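PDB 3B7F: glycosyl hydrolase, BNR repeat from Ralstonia eutropha, which probably acts as a glycoside hydrolase, an activity inferred from its family, and folds as a seven-bladed beta-propeller with BNR repeats. Local coordinates for residues A[23-36]-A[378-391]. Sequence-based numbering, arbitrary orientation.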
loop_
_atom_site.group_PDB
_atom_site.type_symbol
_atom_site.label_atom_id
_atom_site.label_comp_id
_atom_site.label_asym_id
_atom_site.label_seq_id
_atom_site.Cartn_x
_atom_site.Cartn_y
_atom_site.Cartn_z
ATOM N N VAL A 23 -3.158 -18.326 -7.624
ATOM C CA VAL A 23 -2.871 -17.046 -6.993
ATOM C C VAL A 23 -2.761 -17.281 -5.482
ATOM O O VAL A 23 -3.427 -18.162 -4.909
ATOM C CB VAL A 23 -3.967 -15.998 -7.326
ATOM C CG1 VAL A 23 -3.805 -14.719 -6.513
ATOM C CG2 VAL A 23 -3.945 -15.665 -8.802
HETATM N N MSE A 24 -1.919 -16.484 -4.841
HETATM C CA MSE A 24 -1.751 -16.508 -3.424
HETATM C C MSE A 24 -2.020 -15.113 -2.922
HETATM O O MSE A 24 -1.666 -14.160 -3.585
HETATM C CB MSE A 24 -0.339 -16.941 -3.067
HETATM C CG MSE A 24 -0.082 -16.999 -1.551
HETATM SE SE MSE A 24 1.513 -18.018 -1.076
HETATM C CE MSE A 24 0.760 -19.785 -1.518
ATOM N N LEU A 25 -2.667 -15.004 -1.763
ATOM C CA LEU A 25 -2.910 -13.716 -1.101
ATOM C C LEU A 25 -2.231 -13.836 0.246
ATOM O O LEU A 25 -2.391 -14.831 0.896
ATOM C CB LEU A 25 -4.398 -13.405 -0.930
ATOM C CG LEU A 25 -5.276 -13.372 -2.183
ATOM C CD1 LEU A 25 -6.709 -13.158 -1.739
ATOM C CD2 LEU A 25 -4.825 -12.293 -3.211
ATOM N N LEU A 26 -1.457 -12.826 0.614
ATOM C CA LEU A 26 -0.669 -12.760 1.839
ATOM C C LEU A 26 -1.403 -11.763 2.700
ATOM O O LEU A 26 -1.412 -10.577 2.356
ATOM C CB LEU A 26 0.743 -12.260 1.519
ATOM C CG LEU A 26 1.450 -12.821 0.280
ATOM C CD1 LEU A 26 2.878 -12.168 0.160
ATOM C CD2 LEU A 26 1.513 -14.335 0.319
ATOM N N VAL A 27 -1.995 -12.239 3.812
ATOM C CA VAL A 27 -2.896 -11.469 4.620
ATOM C C VAL A 27 -2.308 -11.149 5.988
ATOM O O VAL A 27 -2.104 -12.057 6.802
ATOM C CB VAL A 27 -4.241 -12.239 4.833
ATOM C CG1 VAL A 27 -5.234 -11.367 5.597
ATOM C CG2 VAL A 27 -4.827 -12.723 3.502
ATOM N N ALA A 28 -2.076 -9.861 6.234
ATOM C CA ALA A 28 -1.508 -9.362 7.476
ATOM C C ALA A 28 -2.633 -8.881 8.361
ATOM O O ALA A 28 -3.463 -8.084 7.914
ATOM C CB ALA A 28 -0.528 -8.206 7.190
ATOM N N THR A 29 -2.683 -9.380 9.599
ATOM C CA THR A 29 -3.705 -8.964 10.549
ATOM C C THR A 29 -3.071 -8.606 11.872
ATOM O O THR A 29 -1.902 -8.921 12.152
ATOM C CB THR A 29 -4.797 -10.052 10.816
ATOM O OG1 THR A 29 -4.351 -10.952 11.830
ATOM C CG2 THR A 29 -5.184 -10.803 9.545
ATOM N N ILE A 30 -3.886 -7.963 12.697
ATOM C CA ILE A 30 -3.513 -7.545 14.021
ATOM C C ILE A 30 -3.077 -8.700 14.947
ATOM O O ILE A 30 -2.374 -8.434 15.931
ATOM C CB ILE A 30 -4.674 -6.739 14.656
ATOM C CG1 ILE A 30 -4.182 -5.867 15.824
ATOM C CG2 ILE A 30 -5.829 -7.704 15.041
ATOM C CD1 ILE A 30 -5.189 -4.755 16.254
ATOM N N LYS A 31 -3.478 -9.948 14.640
ATOM C CA LYS A 31 -3.097 -11.124 15.444
ATOM C C LYS A 31 -2.482 -12.278 14.664
ATOM O O LYS A 31 -2.510 -13.415 15.144
ATOM C CB LYS A 31 -4.308 -11.635 16.277
ATOM C CG LYS A 31 -4.787 -10.669 17.354
ATOM C CD LYS A 31 -3.813 -10.538 18.528
ATOM C CE LYS A 31 -4.330 -9.500 19.495
ATOM N NZ LYS A 31 -3.362 -9.287 20.565
ATOM N N GLY A 32 -1.878 -11.989 13.505
ATOM C CA GLY A 32 -1.164 -13.012 12.729
ATOM C C GLY A 32 -1.256 -12.847 11.234
ATOM O O GLY A 32 -1.945 -11.950 10.731
ATOM N N ALA A 33 -0.535 -13.733 10.551
ATOM C CA ALA A 33 -0.494 -13.837 9.106
ATOM C C ALA A 33 -1.311 -15.056 8.665
ATOM O O ALA A 33 -1.241 -16.135 9.266
ATOM C CB ALA A 33 0.946 -13.967 8.597
ATOM N N TRP A 34 -2.116 -14.859 7.632
ATOM C CA TRP A 34 -2.859 -15.936 7.005
ATOM C C TRP A 34 -2.514 -15.844 5.524
ATOM O O TRP A 34 -2.048 -14.812 5.054
ATOM C CB TRP A 34 -4.353 -15.832 7.255
ATOM C CG TRP A 34 -4.873 -16.440 8.510
ATOM C CD1 TRP A 34 -5.467 -17.664 8.628
ATOM C CD2 TRP A 34 -4.915 -15.849 9.813
ATOM N NE1 TRP A 34 -5.872 -17.863 9.913
ATOM C CE2 TRP A 34 -5.545 -16.769 10.664
ATOM C CE3 TRP A 34 -4.433 -14.649 10.356
ATOM C CZ2 TRP A 34 -5.718 -16.535 12.030
ATOM C CZ3 TRP A 34 -4.629 -14.404 11.711
ATOM C CH2 TRP A 34 -5.279 -15.338 12.525
ATOM N N PHE A 35 -2.707 -16.963 4.833
ATOM C CA PHE A 35 -2.346 -17.123 3.442
ATOM C C PHE A 35 -3.458 -17.818 2.732
ATOM O O PHE A 35 -3.975 -18.821 3.240
ATOM C CB PHE A 35 -1.077 -17.942 3.333
ATOM C CG PHE A 35 0.087 -17.296 3.992
ATOM C CD1 PHE A 35 0.870 -16.398 3.299
ATOM C CD2 PHE A 35 0.368 -17.538 5.330
ATOM C CE1 PHE A 35 1.939 -15.756 3.920
ATOM C CE2 PHE A 35 1.437 -16.913 5.947
ATOM C CZ PHE A 35 2.226 -16.026 5.235
ATOM N N LEU A 36 -3.854 -17.272 1.581
ATOM C CA LEU A 36 -4.938 -17.856 0.778
ATOM C C LEU A 36 -4.360 -18.325 -0.535
ATOM O O LEU A 36 -3.604 -17.600 -1.140
ATOM C CB LEU A 36 -6.091 -16.871 0.565
ATOM C CG LEU A 36 -7.110 -16.759 1.685
ATOM C CD1 LEU A 36 -7.813 -15.407 1.663
ATOM C CD2 LEU A 36 -8.123 -17.953 1.623
ATOM N N ILE A 378 -14.186 -15.114 0.243
ATOM C CA ILE A 378 -13.355 -16.335 0.284
ATOM C C ILE A 378 -12.733 -16.616 1.670
ATOM O O ILE A 378 -12.100 -17.633 1.858
ATOM C CB ILE A 378 -12.280 -16.323 -0.826
ATOM C CG1 ILE A 378 -11.300 -15.137 -0.685
ATOM C CG2 ILE A 378 -12.973 -16.311 -2.234
ATOM C CD1 ILE A 378 -10.099 -15.237 -1.563
ATOM N N ALA A 379 -12.881 -15.692 2.613
ATOM C CA ALA A 379 -12.447 -15.867 4.021
ATOM C C ALA A 379 -13.224 -14.885 4.890
ATOM O O ALA A 379 -13.440 -13.761 4.478
ATOM C CB ALA A 379 -10.967 -15.632 4.199
ATOM N N SER A 380 -13.654 -15.333 6.070
ATOM C CA SER A 380 -14.336 -14.504 7.052
ATOM C C SER A 380 -13.829 -14.872 8.466
ATOM O O SER A 380 -13.107 -15.854 8.673
ATOM C CB SER A 380 -15.862 -14.665 6.969
ATOM O OG SER A 380 -16.243 -15.951 7.391
ATOM N N HIS A 381 -14.194 -14.038 9.425
ATOM C CA HIS A 381 -13.814 -14.221 10.839
ATOM C C HIS A 381 -12.292 -14.269 11.143
ATOM O O HIS A 381 -11.853 -14.929 12.090
ATOM C CB HIS A 381 -14.549 -15.422 11.425
ATOM C CG HIS A 381 -16.032 -15.306 11.346
ATOM N ND1 HIS A 381 -16.792 -16.064 10.491
ATOM C CD2 HIS A 381 -16.900 -14.536 12.038
ATOM C CE1 HIS A 381 -18.067 -15.771 10.665
ATOM N NE2 HIS A 381 -18.161 -14.850 11.602
ATOM N N LEU A 382 -11.505 -13.557 10.330
ATOM C CA LEU A 382 -10.086 -13.391 10.583
ATOM C C LEU A 382 -9.975 -12.184 11.486
ATOM O O LEU A 382 -10.952 -11.418 11.619
ATOM C CB LEU A 382 -9.285 -13.127 9.322
ATOM C CG LEU A 382 -9.211 -14.280 8.327
ATOM C CD1 LEU A 382 -8.457 -13.809 7.139
ATOM C CD2 LEU A 382 -8.547 -15.518 8.970
ATOM N N PRO A 383 -8.811 -12.024 12.149
ATOM C CA PRO A 383 -8.646 -10.807 12.920
ATOM C C PRO A 383 -8.555 -9.600 12.004
ATOM O O PRO A 383 -8.383 -9.757 10.808
ATOM C CB PRO A 383 -7.321 -11.051 13.648
ATOM C CG PRO A 383 -7.204 -12.572 13.697
ATOM C CD PRO A 383 -7.658 -12.929 12.344
ATOM N N HIS A 384 -8.703 -8.416 12.584
ATOM C CA HIS A 384 -8.599 -7.112 11.901
ATOM C C HIS A 384 -7.494 -7.094 10.826
ATOM O O HIS A 384 -6.322 -7.180 11.154
ATOM C CB HIS A 384 -8.334 -6.079 13.019
ATOM C CG HIS A 384 -8.190 -4.651 12.577
ATOM N ND1 HIS A 384 -9.085 -3.670 12.960
ATOM C CD2 HIS A 384 -7.237 -4.025 11.843
ATOM C CE1 HIS A 384 -8.701 -2.512 12.455
ATOM N NE2 HIS A 384 -7.588 -2.699 11.768
ATOM N N ILE A 385 -7.871 -6.938 9.550
ATOM C CA ILE A 385 -6.923 -6.970 8.427
ATOM C C ILE A 385 -6.276 -5.599 8.104
ATOM O O ILE A 385 -6.964 -4.596 7.833
ATOM C CB ILE A 385 -7.589 -7.576 7.140
ATOM C CG1 ILE A 385 -8.092 -9.012 7.398
ATOM C CG2 ILE A 385 -6.627 -7.555 5.961
ATOM C CD1 ILE A 385 -9.222 -9.549 6.362
ATOM N N TYR A 386 -4.945 -5.592 8.142
ATOM C CA TYR A 386 -4.090 -4.437 7.791
ATOM C C TYR A 386 -3.694 -4.445 6.300
ATOM O O TYR A 386 -3.793 -3.416 5.644
ATOM C CB TYR A 386 -2.797 -4.376 8.638
ATOM C CG TYR A 386 -2.971 -3.947 10.074
ATOM C CD1 TYR A 386 -3.469 -2.694 10.377
ATOM C CD2 TYR A 386 -2.584 -4.746 11.129
ATOM C CE1 TYR A 386 -3.629 -2.269 11.698
ATOM C CE2 TYR A 386 -2.733 -4.314 12.469
ATOM C CZ TYR A 386 -3.268 -3.081 12.738
ATOM O OH TYR A 386 -3.437 -2.591 14.029
ATOM N N ALA A 387 -3.325 -5.611 5.769
ATOM C CA ALA A 387 -2.838 -5.722 4.405
ATOM C C ALA A 387 -3.197 -7.027 3.721
ATOM O O ALA A 387 -3.267 -8.071 4.360
ATOM C CB ALA A 387 -1.305 -5.567 4.392
ATOM N N VAL A 388 -3.386 -6.940 2.400
ATOM C CA VAL A 388 -3.665 -8.082 1.538
ATOM C C VAL A 388 -2.809 -7.798 0.326
ATOM O O VAL A 388 -2.854 -6.700 -0.195
ATOM C CB VAL A 388 -5.137 -8.235 1.155
ATOM C CG1 VAL A 388 -5.324 -9.467 0.273
ATOM C CG2 VAL A 388 -6.025 -8.319 2.411
ATOM N N GLN A 389 -2.007 -8.780 -0.069
ATOM C CA GLN A 389 -1.075 -8.675 -1.152
ATOM C C GLN A 389 -1.083 -9.936 -2.023
ATOM O O GLN A 389 -1.024 -11.043 -1.514
ATOM C CB GLN A 389 0.292 -8.480 -0.524
ATOM C CG GLN A 389 1.436 -8.268 -1.451
ATOM C CD GLN A 389 1.438 -6.915 -2.142
ATOM O OE1 GLN A 389 1.367 -5.877 -1.495
ATOM N NE2 GLN A 389 1.583 -6.935 -3.461
ATOM N N SER A 390 -1.146 -9.765 -3.335
ATOM C CA SER A 390 -1.042 -10.900 -4.253
ATOM C C SER A 390 0.411 -11.416 -4.335
ATOM O O SER A 390 1.375 -10.680 -4.067
ATOM C CB SER A 390 -1.558 -10.550 -5.640
ATOM O OG SER A 390 -0.888 -9.429 -6.175
ATOM N N ALA A 391 0.539 -12.705 -4.669
ATOM C CA ALA A 391 1.814 -13.396 -4.753
ATOM C C ALA A 391 1.676 -14.594 -5.677
ATOM O O ALA A 391 0.564 -15.114 -5.891
ATOM C CB ALA A 391 2.305 -13.826 -3.366
#
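Leu382 lays its CD2 methyl over one face of the Trp34 indole, 3.5 Å from the five-membered-ring centroid and 4° off the normal, a CH-pi contact. Pro383 crosses the same indole at about a right angle, its CD 3.4 Å from Trp34 CH2. At the other end of this layer, with CG1 held between the backbone N and the carbonyl carbon (chi1 61°), Ile378 carries CD1 to the CD1 atoms of Leu36 and Leu25.

Strands 24-29 and 385-391 run antiparallel (159°), and Met24, Leu26 and Ala28 form hydrogen-bonded pairs with Ala391, Gln389 and Ala387. A classic beta bulge, Tyr386 and Ala387 facing Ala28, then shifts the register by one: Ala28 O accepts from Tyr386 N (2.9 Å) and Ala387 N (3.3 Å), both on one face of its carbonyl plane. After it Thr29 pairs with Ile385, and Ile30 N donates to His384 O at 3.0 Å, while Ile30 CD1 lies 3.6 Å from Tyr386 OH. Thr29 OG1, 3.5 Å from Pro383 CB, accepts from Lys31 N in an ST turn and donates to Gly32 O, tying up the hairpin.

The C-terminal strand thus completes the four-stranded N-terminal blade, the Velcro closure of a beta-propeller: backbone bonds fix its register, and apolar contacts seal the interface with the preceding blade.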